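Local coordinates for protein beta-gamma-crystallin (PDB 4IAU) that is of unknown function but binds calcium and belongs to the beta/gamma-crystallin family of Greek key proteins, at residues A[6-11]-A[27-32]; A[19-24]-A[45-50]; A[86-91]-A[154-159]; A[120-125]-A[135-140]. All coordinates share one frame; numbering follows the deposited sequence. Where two conformers were deposited one is given.

Interaction 1: residues A[6-11]-A[27-32]; sequences VTLVTS and TDFARV
A classic beta bulge joins Val9 to Ala30 and Arg31 where strands 5-9 and 31-36 run antiparallel. Val9 O takes two backbone bonds, from Ala30 N at 2.8 Å and from Arg31 N at 3.0 Å. Val9 N donates a hydrogen bond to Arg31 O, which completes the hydrogen-bonded pair. The next pair, Leu8 with Val32, is non-hydrogen-bonded.

Leu8 and Val32 lie side by side on the sheet face that Phe41 covers, with Leu8 CD2 3.6 Å from Val32 CG2. Val6 CG2 reaches the same methyl of Val32. Phe41 of strand 38-42 packs on all three side chains. Leu8 CB sits over one face of the Phe29 ring, 3.6 Å from the centroid and 18° off the normal, a CH-pi contact. The ring comes under Leu8 because CG of Phe29 is anti to its own carbonyl carbon (chi1 -68°). Thr27 CG2 lies over the opposite face. Thr27 CG2 is also pressed on Thr10 CG2 at 3.4 Å, tighter than usual for two methyls.

On the other face Val9 and Arg31 point the same way. Water 1 links Arg31 NH2 to Thr10 O, and water 2 links Ser11 N to Asp28 O. The pairing is that of neighbouring strands in a Greek key sheet of the crystallin type.

Interaction 2: residues A[19-24]-A[45-50]; sequences TSEQTN and ANYNDA
Segment 19-24 runs in an irregular loop past the start of the weakly bonded helix 45-48, and one backbone bond, Asn46 N to Thr23 O at 2.9 Å, ties them with an N-H...O angle of 169°. The loop leads from strand 15-18 toward strand 31-36 in the first four-stranded sheet of this Greek key protein. The contact lies at the surface.

Tyr47 carries most of the side-chain contact. Its hydroxyl donates to Glu21 OE1 at 2.6 Å, on the anti side of the carboxylate. The carboxylate oxygen sits at the edge of the ring, and the two planes are 46° apart. CG of Glu21 lies between its backbone N and carbonyl carbon (chi1 73°), and the chain, extended beyond CG, passes across the hydroxyl and brings OE1 to it. In the conformer given, Thr23 CG2 touches the same oxygen, Tyr47 OH. Arg77 makes a cation-pi contact with the ring. A phenylalanine at Tyr47 would probably leave Glu21 OE1 without its donor and the carboxylate freer to turn.

Beside the backbone bond, Asn24 OD1 meets Ala45 CB at 3.4 Å. Asn46 OD1 lies 3.6 Å from Thr23 CB. Water 3 donates to Asn24 OD1 at 2.8 Å and accepts from Asn46 ND2 at 3.0 Å.

Interaction 3: residues A[86-91]-A[154-159]; sequences ATLYKH and DALKSM. With CA (calcium ion), chain B.
Leu88 holds CG anti to its carbonyl carbon (chi1 -53°), while Leu156 and Met159 hold theirs anti to the backbone N, and these settings bring the three side chains together between the segments. Met159, a selenomethionine, extends beyond CG and slides past Leu88 in the opposite direction. Met159 SE lies 3.9 Å from Leu88 CD2, and Met159 CE ends 3.7 Å from Ala86 CB. Leu156 crosses Leu88 at about a right angle, with Leu156 CD2 3.9 Å from Leu88 CD1. The contacts are wholly apolar here. The backbones stay well apart, with the CA atoms of Leu88 and Leu156 separated by 9.6 Å. Strands 86-89 and 158-161 belong to different sheets, so these side chains fill the space between the sheets. Leu101 of strand 98-101 packs on both Leu88 and Met159.

At one end of this core a calcium ion joins the segments. Lys90 binds it through its backbone O at 2.3 Å, and Asp154 through OD1 at 2.4 Å. Only one carboxylate oxygen of Asp154 is bound, as OD2 stays 3.8 Å from the ion. Water 4, Gly112 O and Ser114 OG are also ligands. Backbone carbonyls, a serine hydroxyl and an acidic side chain together are consistent with the calcium sites of beta/gamma-crystallin domains.

Interaction 4: residues A[120-125]-A[135-140]; sequences QGQWRL and STRRGP
Backbone hydrogen bonds pair Trp123 with Arg138 and Leu125 with Thr136 in antiparallel fashion. Trp123 N reaches Arg138 O at 2.8 Å, and Arg138 N returns to Trp123 O. Leu125 N meets Thr136 O at 2.8 Å, and Thr136 N meets Leu125 O. Arg124 and Arg137 form the non-hydrogen-bonded pair between them.

Among polar side chains, Arg124 grips Ser135 OG side-on. Arg124 NE bonds Ser135 OG at 2.7 Å, nearly straight at 167°, and Arg124 NH2 adds a second at 3.1 Å. OG lies in the guanidinium plane. A bend at chi3 (84°) turns the group toward the serine. Replacing Arg124 by an alanine would probably leave Ser135 OG without both donors and its hydroxyl free to turn.

These strands, 123-126 and 135-138, form a beta hairpin in the three-stranded sheet of the Greek key domain.

Like charges also meet: Arg124 NH1 lies 3.1 Å from Arg137 NH1, over one face of that guanidinium, with the planes 82° apart. Glu162 forms a salt bridge to Arg137 and a long, weak ion pair with Arg124, so its charge probably eases the repulsion.

In van der Waals contact, Gln122 OE1 meets Arg137 CD at 3.4 Å. Pro140 CD rests 3.3 Å from Gly121 O. Leu125 CD1 reaches Arg138 CB at 4.2 Å.

In the fold
Interaction 3 is the buried contact of the set. Interactions 2 and 4 lie at the surface, and interaction 1 is partly buried. Interactions 1 and 4 both pair antiparallel strands by backbone bonds, one in each half of the chain and on opposite sides of its centre, about 35 Å apart between centres. Interaction 3 instead joins two sheets by apolar side chains and a calcium ion. It shares a sheet with interaction 4, and Met159 CE packs on Trp123 CG at 3.6 Å. Interaction 2 adjoins interaction 1 in sequence and touches interaction 3 through a probable hydrogen bond, Asp49 OD1 to His91 NE2 at 2.8 Å.

Interaction 1: residues A[6-11]-A[27-32]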
loop_
_atom_site.group_PDB
_atom_site.type_symbol
_atom_site.label_atom_id
_atom_site.label_comp_id
_atom_site.label_asym_id
_atom_site.label_seq_id
_atom_site.Cartn_x
_atom_site.Cartn_y
_atom_site.Cartn_z
ATOM N N VAL A 6 -1.340 -2.390 14.716
ATOM C CA VAL A 6 -2.758 -2.090 14.650
ATOM C C VAL A 6 -3.508 -3.010 15.614
ATOM O O VAL A 6 -3.205 -4.177 15.723
ATOM C CB VAL A 6 -3.296 -2.176 13.202
ATOM C CG1 VAL A 6 -3.133 -3.586 12.624
ATOM C CG2 VAL A 6 -4.741 -1.722 13.124
ATOM N N THR A 7 -4.513 -2.437 16.263
ATOM C CA THR A 7 -5.444 -3.177 17.068
ATOM C C THR A 7 -6.758 -3.325 16.293
ATOM O O THR A 7 -7.275 -2.352 15.744
ATOM C CB THR A 7 -5.762 -2.434 18.377
ATOM O OG1 THR A 7 -4.571 -2.320 19.152
ATOM C CG2 THR A 7 -6.856 -3.148 19.202
ATOM N N LEU A 8 -7.278 -4.549 16.256
ATOM C CA LEU A 8 -8.538 -4.861 15.625
ATOM C C LEU A 8 -9.436 -5.530 16.643
ATOM O O LEU A 8 -8.999 -6.301 17.486
ATOM C CB LEU A 8 -8.370 -5.786 14.405
ATOM C CG LEU A 8 -7.603 -5.158 13.226
ATOM C CD1 LEU A 8 -7.265 -6.197 12.202
ATOM C CD2 LEU A 8 -8.401 -4.051 12.643
ATOM N N VAL A 9 -10.731 -5.178 16.596
ATOM C CA VAL A 9 -11.712 -5.651 17.567
ATOM C C VAL A 9 -12.916 -6.221 16.826
ATOM O O VAL A 9 -13.416 -5.646 15.857
ATOM C CB VAL A 9 -12.142 -4.509 18.510
ATOM C CG1 VAL A 9 -13.018 -5.058 19.630
ATOM C CG2 VAL A 9 -10.964 -3.767 19.082
ATOM N N THR A 10 -13.382 -7.396 17.275
ATOM C CA THR A 10 -14.556 -8.039 16.727
ATOM C C THR A 10 -15.813 -7.357 17.215
ATOM O O THR A 10 -15.819 -6.664 18.219
ATOM C CB THR A 10 -14.603 -9.535 17.073
ATOM O OG1 THR A 10 -14.877 -9.611 18.453
ATOM C CG2 THR A 10 -13.346 -10.250 16.709
ATOM N N SER A 11 -16.936 -7.662 16.555
ATOM C CA SER A 11 -18.216 -7.125 17.009
ATOM C C SER A 11 -18.526 -7.622 18.415
ATOM O O SER A 11 -19.250 -6.966 19.147
ATOM C CB SER A 11 -19.336 -7.545 16.054
ATOM O OG SER A 11 -19.489 -8.933 16.015
ATOM N N THR A 27 -10.708 -14.504 11.635
ATOM C CA THR A 27 -11.575 -13.725 12.464
ATOM C C THR A 27 -12.170 -12.568 11.677
ATOM O O THR A 27 -11.478 -11.948 10.884
ATOM C CB THR A 27 -10.794 -13.156 13.661
ATOM O OG1 THR A 27 -10.382 -14.237 14.511
ATOM C CG2 THR A 27 -11.660 -12.264 14.551
ATOM N N ASP A 28 -13.442 -12.276 11.906
ATOM C CA ASP A 28 -14.121 -11.108 11.359
ATOM C C ASP A 28 -13.960 -9.948 12.328
ATOM O O ASP A 28 -14.468 -9.991 13.464
ATOM C CB ASP A 28 -15.586 -11.368 11.128
ATOM C CG ASP A 28 -15.911 -12.329 10.009
ATOM O OD1 ASP A 28 -15.048 -12.664 9.216
ATOM O OD2 ASP A 28 -17.089 -12.723 9.929
ATOM N N PHE A 29 -13.258 -8.895 11.914
ATOM C CA PHE A 29 -13.071 -7.708 12.715
ATOM C C PHE A 29 -13.995 -6.589 12.279
ATOM O O PHE A 29 -14.295 -6.458 11.070
ATOM C CB PHE A 29 -11.613 -7.284 12.676
ATOM C CG PHE A 29 -10.644 -8.240 13.365
ATOM C CD1 PHE A 29 -10.648 -8.349 14.753
ATOM C CD2 PHE A 29 -9.729 -9.002 12.664
ATOM C CE1 PHE A 29 -9.776 -9.187 15.404
ATOM C CE2 PHE A 29 -8.845 -9.790 13.318
ATOM C CZ PHE A 29 -8.847 -9.908 14.688
ATOM N N ALA A 30 -14.401 -5.778 13.230
ATOM C CA ALA A 30 -15.362 -4.695 13.005
ATOM C C ALA A 30 -14.792 -3.302 13.320
ATOM O O ALA A 30 -15.315 -2.333 12.757
ATOM C CB ALA A 30 -16.604 -4.938 13.829
ATOM N N ARG A 31 -13.844 -3.175 14.222
ATOM C CA ARG A 31 -13.312 -1.872 14.645
ATOM C C ARG A 31 -11.796 -1.936 14.628
ATOM O O ARG A 31 -11.191 -3.005 14.721
ATOM C CB ARG A 31 -13.842 -1.463 16.026
ATOM C CG ARG A 31 -15.337 -1.248 16.025
ATOM C CD ARG A 31 -15.861 -0.527 17.294
ATOM N NE ARG A 31 -15.693 -1.312 18.417
ATOM C CZ ARG A 31 -15.601 -0.898 19.669
ATOM N NH1 ARG A 31 -15.553 0.380 20.020
ATOM N NH2 ARG A 31 -15.456 -1.851 20.557
ATOM N N VAL A 32 -11.204 -0.747 14.516
ATOM C CA VAL A 32 -9.764 -0.631 14.264
ATOM C C VAL A 32 -9.191 0.570 14.989
ATOM O O VAL A 32 -9.833 1.630 15.088
ATOM C CB VAL A 32 -9.538 -0.495 12.743
ATOM C CG1 VAL A 32 -10.244 0.721 12.144
ATOM C CG2 VAL A 32 -8.033 -0.486 12.393
HETATM O O HOH W 1 -16.476 -4.150 19.224
HETATM O O HOH W 2 -16.876 -8.954 14.074
#

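Interaction 2: residues A[19-24]-A[45-50]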
loop_
_atom_site.group_PDB
_atom_site.type_symbol
_atom_site.label_atom_id
_atom_site.label_comp_id
_atom_site.label_asym_id
_atom_site.label_seq_id
_atom_site.Cartn_x
_atom_site.Cartn_y
_atom_site.Cartn_z
ATOM N N THR A 19 1.351 -6.790 13.884
ATOM C CA THR A 19 2.553 -6.035 13.581
ATOM C C THR A 19 3.107 -6.418 12.219
ATOM O O THR A 19 4.177 -5.939 11.847
ATOM C CB THR A 19 3.642 -6.267 14.629
ATOM O OG1 THR A 19 3.948 -7.651 14.698
ATOM C CG2 THR A 19 3.137 -5.825 16.008
ATOM N N SER A 20 2.428 -7.266 11.460
ATOM C CA SER A 20 2.907 -7.712 10.174
ATOM C C SER A 20 1.750 -7.974 9.244
ATOM O O SER A 20 0.594 -8.060 9.674
ATOM C CB SER A 20 3.782 -8.952 10.333
ATOM O OG SER A 20 2.970 -10.020 10.752
ATOM N N GLU A 21 2.041 -8.166 7.973
ATOM C CA GLU A 21 1.018 -8.362 6.959
ATOM C C GLU A 21 0.226 -9.641 7.193
ATOM O O GLU A 21 0.774 -10.663 7.586
ATOM C CB GLU A 21 1.619 -8.353 5.549
ATOM C CG GLU A 21 2.423 -9.585 5.164
ATOM C CD GLU A 21 2.908 -9.530 3.740
ATOM O OE1 GLU A 21 2.032 -9.668 2.843
ATOM O OE2 GLU A 21 4.084 -9.265 3.486
ATOM N N GLN A 22 -1.073 -9.579 6.879
ATOM C CA GLN A 22 -1.984 -10.683 6.983
ATOM C C GLN A 22 -2.702 -10.894 5.664
ATOM O O GLN A 22 -3.623 -10.128 5.321
ATOM C CB GLN A 22 -2.997 -10.430 8.130
ATOM C CG GLN A 22 -2.308 -10.149 9.452
ATOM C CD GLN A 22 -1.455 -11.255 10.002
ATOM O OE1 GLN A 22 -1.797 -12.436 9.975
ATOM N NE2 GLN A 22 -0.295 -10.892 10.549
ATOM N N THR A 23 -2.285 -11.897 4.894
ATOM C CA THR A 23 -2.853 -12.185 3.607
ATOM C C THR A 23 -4.231 -12.792 3.689
ATOM O O THR A 23 -5.016 -12.739 2.728
ATOM C CB THR A 23 -1.954 -13.217 2.813
ATOM O OG1 THR A 23 -1.747 -14.359 3.698
ATOM C CG2 THR A 23 -0.613 -12.678 2.509
ATOM N N ASN A 24 -4.512 -13.440 4.816
ATOM C CA ASN A 24 -5.819 -14.031 5.137
ATOM C C ASN A 24 -6.033 -13.774 6.636
ATOM O O ASN A 24 -5.057 -13.598 7.366
ATOM C CB ASN A 24 -5.871 -15.517 4.888
ATOM C CG ASN A 24 -5.607 -15.955 3.504
ATOM O OD1 ASN A 24 -6.482 -15.906 2.625
ATOM N ND2 ASN A 24 -4.388 -16.410 3.288
ATOM N N ALA A 45 -9.202 -11.398 0.379
ATOM C CA ALA A 45 -7.885 -11.960 0.736
ATOM C C ALA A 45 -6.849 -11.551 -0.288
ATOM O O ALA A 45 -7.144 -11.149 -1.410
ATOM C CB ALA A 45 -7.987 -13.470 0.833
ATOM N N ASN A 46 -5.584 -11.662 0.132
ATOM C CA ASN A 46 -4.504 -11.402 -0.795
ATOM C C ASN A 46 -4.593 -10.005 -1.385
ATOM O O ASN A 46 -4.210 -9.772 -2.539
ATOM C CB ASN A 46 -4.380 -12.494 -1.883
ATOM C CG ASN A 46 -4.314 -13.850 -1.215
ATOM O OD1 ASN A 46 -3.552 -14.092 -0.275
ATOM N ND2 ASN A 46 -5.178 -14.740 -1.663
ATOM N N TYR A 47 -5.049 -9.059 -0.587
ATOM C CA TYR A 47 -4.933 -7.641 -0.916
ATOM C C TYR A 47 -5.680 -7.332 -2.190
ATOM O O TYR A 47 -5.219 -6.609 -3.079
ATOM C CB TYR A 47 -3.489 -7.163 -0.946
ATOM C CG TYR A 47 -2.661 -7.766 0.186
ATOM C CD1 TYR A 47 -3.033 -7.615 1.506
ATOM C CD2 TYR A 47 -1.539 -8.561 -0.101
ATOM C CE1 TYR A 47 -2.322 -8.192 2.536
ATOM C CE2 TYR A 47 -0.813 -9.140 0.932
ATOM C CZ TYR A 47 -1.210 -8.952 2.266
ATOM O OH TYR A 47 -0.536 -9.480 3.345
ATOM N N ASN A 48 -6.929 -7.818 -2.292
ATOM C CA ASN A 48 -7.796 -7.510 -3.425
ATOM C C ASN A 48 -7.227 -7.993 -4.740
ATOM O O ASN A 48 -7.482 -7.439 -5.808
ATOM C CB ASN A 48 -8.217 -6.050 -3.492
ATOM C CG ASN A 48 -9.232 -5.700 -2.438
ATOM O OD1 ASN A 48 -9.828 -6.560 -1.784
ATOM N ND2 ASN A 48 -9.502 -4.386 -2.291
ATOM N N ASP A 49 -6.505 -9.138 -4.693
ATOM C CA ASP A 49 -5.957 -9.632 -5.961
ATOM C C ASP A 49 -7.034 -10.033 -6.959
ATOM O O ASP A 49 -6.916 -9.732 -8.142
ATOM C CB ASP A 49 -5.001 -10.816 -5.687
ATOM C CG ASP A 49 -4.152 -11.149 -6.888
ATOM O OD1 ASP A 49 -3.536 -10.208 -7.477
ATOM O OD2 ASP A 49 -4.105 -12.333 -7.249
ATOM N N ALA A 50 -8.082 -10.748 -6.506
ATOM C CA ALA A 50 -9.058 -11.284 -7.459
ATOM C C ALA A 50 -9.731 -10.152 -8.206
ATOM O O ALA A 50 -10.030 -10.291 -9.410
ATOM C CB ALA A 50 -10.062 -12.152 -6.748
HETATM O O HOH W 3 -6.230 -17.003 0.061
#

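Interaction 3: residues A[86-91]-A[154-159]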
loop_
_atom_site.group_PDB
_atom_site.type_symbol
_atom_site.label_atom_id
_atom_site.label_comp_id
_atom_site.label_asym_id
_atom_site.label_seq_id
_atom_site.Cartn_x
_atom_site.Cartn_y
_atom_site.Cartn_z
ATOM N N ALA A 86 9.082 4.736 -0.659
ATOM C CA ALA A 86 7.878 4.558 -1.447
ATOM C C ALA A 86 7.573 3.059 -1.541
ATOM O O ALA A 86 8.480 2.230 -1.521
ATOM C CB ALA A 86 8.041 5.124 -2.847
ATOM N N THR A 87 6.282 2.733 -1.702
ATOM C CA THR A 87 5.849 1.360 -2.000
ATOM C C THR A 87 4.985 1.404 -3.263
ATOM O O THR A 87 4.146 2.279 -3.404
ATOM C CB THR A 87 5.082 0.714 -0.834
ATOM O OG1 THR A 87 5.927 0.614 0.281
ATOM C CG2 THR A 87 4.611 -0.688 -1.134
ATOM N N LEU A 88 5.264 0.446 -4.162
ATOM C CA LEU A 88 4.565 0.262 -5.415
ATOM C C LEU A 88 3.631 -0.956 -5.320
ATOM O O LEU A 88 3.981 -1.922 -4.632
ATOM C CB LEU A 88 5.549 0.053 -6.550
ATOM C CG LEU A 88 6.633 1.128 -6.654
ATOM C CD1 LEU A 88 7.545 0.777 -7.836
ATOM C CD2 LEU A 88 6.036 2.496 -6.818
ATOM N N TYR A 89 2.537 -0.911 -6.043
ATOM C CA TYR A 89 1.526 -1.970 -5.985
ATOM C C TYR A 89 1.103 -2.375 -7.383
ATOM O O TYR A 89 1.003 -1.543 -8.310
ATOM C CB TYR A 89 0.311 -1.479 -5.204
ATOM C CG TYR A 89 0.625 -1.095 -3.799
ATOM C CD1 TYR A 89 0.569 -2.014 -2.767
ATOM C CD2 TYR A 89 0.976 0.220 -3.457
ATOM C CE1 TYR A 89 0.853 -1.657 -1.443
ATOM C CE2 TYR A 89 1.270 0.578 -2.165
ATOM C CZ TYR A 89 1.211 -0.370 -1.150
ATOM O OH TYR A 89 1.514 0.048 0.129
ATOM N N LYS A 90 0.855 -3.671 -7.538
ATOM C CA LYS A 90 0.477 -4.227 -8.847
ATOM C C LYS A 90 -0.885 -3.727 -9.300
ATOM O O LYS A 90 -1.101 -3.507 -10.484
ATOM C CB LYS A 90 0.463 -5.747 -8.764
ATOM C CG LYS A 90 0.131 -6.421 -10.081
ATOM C CD LYS A 90 0.130 -7.927 -9.993
ATOM C CE LYS A 90 -0.132 -8.566 -11.323
ATOM N NZ LYS A 90 -0.212 -10.060 -11.180
ATOM N N HIS A 91 -1.844 -3.547 -8.395
ATOM C CA HIS A 91 -3.199 -3.148 -8.767
ATOM C C HIS A 91 -3.460 -1.697 -8.349
ATOM O O HIS A 91 -2.758 -1.149 -7.492
ATOM C CB HIS A 91 -4.227 -4.051 -8.160
ATOM C CG HIS A 91 -4.089 -5.468 -8.508
ATOM N ND1 HIS A 91 -3.777 -5.887 -9.773
ATOM C CD2 HIS A 91 -4.180 -6.552 -7.737
ATOM C CE1 HIS A 91 -3.702 -7.209 -9.766
ATOM N NE2 HIS A 91 -3.949 -7.656 -8.553
ATOM N N ASP A 154 0.816 -0.064 -15.918
ATOM C CA ASP A 154 1.704 -1.212 -16.103
ATOM C C ASP A 154 3.034 -0.839 -16.747
ATOM O O ASP A 154 3.749 -1.762 -17.076
ATOM C CB ASP A 154 0.966 -2.357 -16.814
ATOM C CG ASP A 154 -0.178 -2.877 -15.978
ATOM O OD1 ASP A 154 -0.168 -2.701 -14.753
ATOM O OD2 ASP A 154 -1.088 -3.561 -16.545
ATOM N N ALA A 155 3.409 0.376 -16.847
ATOM C CA ALA A 155 4.600 0.817 -17.545
ATOM C C ALA A 155 5.779 1.229 -16.706
ATOM O O ALA A 155 6.895 1.347 -17.238
ATOM C CB ALA A 155 4.233 1.946 -18.514
ATOM N N LEU A 156 5.600 1.493 -15.420
ATOM C CA LEU A 156 6.710 1.963 -14.604
ATOM C C LEU A 156 7.782 0.892 -14.511
ATOM O O LEU A 156 7.485 -0.209 -13.999
ATOM C CB LEU A 156 6.207 2.354 -13.226
ATOM C CG LEU A 156 7.254 2.893 -12.248
ATOM C CD1 LEU A 156 7.808 4.227 -12.740
ATOM C CD2 LEU A 156 6.665 3.048 -10.863
ATOM N N LYS A 157 8.999 1.196 -14.904
ATOM C CA LYS A 157 10.095 0.254 -14.945
ATOM C C LYS A 157 11.283 0.631 -14.105
ATOM O O LYS A 157 12.078 -0.271 -13.737
ATOM C CB LYS A 157 10.521 -0.020 -16.389
ATOM C CG LYS A 157 9.613 -0.995 -17.093
ATOM C CD LYS A 157 10.137 -1.290 -18.525
ATOM C CE LYS A 157 9.364 -2.414 -19.191
ATOM N NZ LYS A 157 7.907 -2.145 -19.350
ATOM N N SER A 158 11.513 1.886 -13.775
ATOM C CA SER A 158 12.557 2.272 -12.875
ATOM C C SER A 158 12.162 3.562 -12.180
ATOM O O SER A 158 11.319 4.324 -12.702
ATOM C CB SER A 158 13.923 2.382 -13.535
ATOM O OG SER A 158 13.968 3.318 -14.583
HETATM N N MSE A 159 12.733 3.800 -10.998
HETATM C CA MSE A 159 12.351 4.925 -10.161
HETATM C C MSE A 159 13.567 5.328 -9.367
HETATM O O MSE A 159 14.085 4.552 -8.598
HETATM C CB MSE A 159 11.121 4.547 -9.327
HETATM C CG MSE A 159 10.514 5.659 -8.519
HETATM SE SE MSE A 159 8.768 5.095 -7.891
HETATM C CE MSE A 159 8.626 6.234 -6.371
HETATM CA CA CA B . -1.164 -3.567 -12.768
HETATM O O HOH W 4 -0.775 -5.766 -13.496
#

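Interaction 4: residues A[120-125]-A[135-140]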
loop_
_atom_site.group_PDB
_atom_site.type_symbol
_atom_site.label_atom_id
_atom_site.label_comp_id
_atom_site.label_asym_id
_atom_site.label_seq_id
_atom_site.Cartn_x
_atom_site.Cartn_y
_atom_site.Cartn_z
ATOM N N GLN A 120 8.262 9.345 1.587
ATOM C CA GLN A 120 9.431 10.179 1.755
ATOM C C GLN A 120 10.183 10.217 0.442
ATOM O O GLN A 120 10.248 9.222 -0.266
ATOM C CB GLN A 120 10.358 9.605 2.836
ATOM C CG GLN A 120 11.337 10.571 3.428
ATOM C CD GLN A 120 12.236 9.857 4.426
ATOM O OE1 GLN A 120 12.116 10.059 5.669
ATOM N NE2 GLN A 120 13.053 8.863 4.193
ATOM N N GLY A 121 10.801 11.375 0.168
ATOM C CA GLY A 121 11.677 11.543 -0.960
ATOM C C GLY A 121 11.002 12.155 -2.187
ATOM O O GLY A 121 9.824 12.094 -2.382
ATOM N N GLN A 122 11.898 12.701 -3.037
ATOM C CA GLN A 122 11.541 13.124 -4.361
ATOM C C GLN A 122 12.098 12.086 -5.339
ATOM O O GLN A 122 13.232 11.673 -5.195
ATOM C CB GLN A 122 12.105 14.492 -4.714
ATOM C CG GLN A 122 11.571 15.578 -3.785
ATOM C CD GLN A 122 10.125 15.919 -4.074
ATOM O OE1 GLN A 122 9.625 15.896 -5.198
ATOM N NE2 GLN A 122 9.402 16.159 -2.990
ATOM N N TRP A 123 11.277 11.717 -6.336
ATOM C CA TRP A 123 11.624 10.594 -7.205
ATOM C C TRP A 123 11.366 10.966 -8.656
ATOM O O TRP A 123 10.455 11.735 -8.958
ATOM C CB TRP A 123 10.751 9.389 -6.833
ATOM C CG TRP A 123 10.851 8.925 -5.415
ATOM C CD1 TRP A 123 10.281 9.516 -4.305
ATOM C CD2 TRP A 123 11.580 7.792 -4.946
ATOM N NE1 TRP A 123 10.612 8.809 -3.186
ATOM C CE2 TRP A 123 11.390 7.729 -3.547
ATOM C CE3 TRP A 123 12.346 6.819 -5.576
ATOM C CZ2 TRP A 123 11.940 6.729 -2.762
ATOM C CZ3 TRP A 123 12.879 5.806 -4.793
ATOM C CH2 TRP A 123 12.669 5.761 -3.399
ATOM N N ARG A 124 12.122 10.334 -9.533
ATOM C CA ARG A 124 11.875 10.409 -10.975
ATOM C C ARG A 124 11.462 9.021 -11.443
ATOM O O ARG A 124 12.077 8.016 -11.127
ATOM C CB ARG A 124 13.141 10.854 -11.744
ATOM C CG ARG A 124 13.525 12.267 -11.453
ATOM C CD ARG A 124 14.421 12.841 -12.526
ATOM N NE ARG A 124 13.426 13.290 -13.545
ATOM C CZ ARG A 124 12.744 14.430 -13.576
ATOM N NH1 ARG A 124 12.885 15.395 -12.654
ATOM N NH2 ARG A 124 11.888 14.605 -14.581
ATOM N N LEU A 125 10.359 8.996 -12.192
ATOM C CA LEU A 125 9.689 7.780 -12.612
ATOM C C LEU A 125 9.865 7.606 -14.125
ATOM O O LEU A 125 9.536 8.526 -14.891
ATOM C CB LEU A 125 8.198 7.856 -12.305
ATOM C CG LEU A 125 7.855 7.626 -10.810
ATOM C CD1 LEU A 125 8.367 8.701 -9.889
ATOM C CD2 LEU A 125 6.349 7.486 -10.689
ATOM N N SER A 135 11.093 11.111 -17.929
ATOM C CA SER A 135 10.653 10.851 -16.576
ATOM C C SER A 135 9.749 11.933 -16.055
ATOM O O SER A 135 9.770 13.065 -16.499
ATOM C CB SER A 135 11.814 10.631 -15.626
ATOM O OG SER A 135 12.621 11.762 -15.613
ATOM N N THR A 136 8.967 11.584 -15.039
ATOM C CA THR A 136 8.154 12.480 -14.284
ATOM C C THR A 136 8.643 12.514 -12.837
ATOM O O THR A 136 9.111 11.527 -12.324
ATOM C CB THR A 136 6.643 12.183 -14.277
ATOM O OG1 THR A 136 6.450 10.809 -13.877
ATOM C CG2 THR A 136 5.968 12.347 -15.592
ATOM N N ARG A 137 8.505 13.655 -12.169
ATOM C CA ARG A 137 8.879 13.810 -10.790
ATOM C C ARG A 137 7.670 13.654 -9.889
ATOM O O ARG A 137 6.628 14.249 -10.133
ATOM C CB ARG A 137 9.542 15.162 -10.490
ATOM C CG ARG A 137 9.956 15.251 -9.025
ATOM C CD ARG A 137 10.394 16.568 -8.492
ATOM N NE ARG A 137 11.750 16.838 -8.835
ATOM C CZ ARG A 137 12.240 17.288 -9.989
ATOM N NH1 ARG A 137 11.360 17.496 -10.961
ATOM N NH2 ARG A 137 13.545 17.519 -10.172
ATOM N N ARG A 138 7.835 12.875 -8.837
ATOM C CA ARG A 138 6.808 12.752 -7.797
ATOM C C ARG A 138 7.462 12.737 -6.430
ATOM O O ARG A 138 8.481 12.073 -6.201
ATOM C CB ARG A 138 5.935 11.519 -7.984
ATOM C CG ARG A 138 5.025 11.524 -9.191
ATOM C CD ARG A 138 3.913 12.564 -9.074
ATOM N NE ARG A 138 2.976 12.529 -10.182
ATOM C CZ ARG A 138 3.137 13.119 -11.365
ATOM N NH1 ARG A 138 4.227 13.789 -11.609
ATOM N NH2 ARG A 138 2.154 13.001 -12.250
ATOM N N GLY A 139 6.821 13.453 -5.505
ATOM C CA GLY A 139 7.182 13.441 -4.096
ATOM C C GLY A 139 6.099 12.778 -3.281
ATOM O O GLY A 139 5.227 12.053 -3.788
ATOM N N PRO A 140 6.138 12.980 -1.978
ATOM C CA PRO A 140 5.184 12.330 -1.083
ATOM C C PRO A 140 3.753 12.538 -1.516
ATOM O O PRO A 140 3.339 13.639 -1.896
ATOM C CB PRO A 140 5.497 12.973 0.265
ATOM C CG PRO A 140 6.958 13.286 0.204
ATOM C CD PRO A 140 7.174 13.734 -1.239
HETATM O O HOH W 5 7.344 9.209 -16.669
#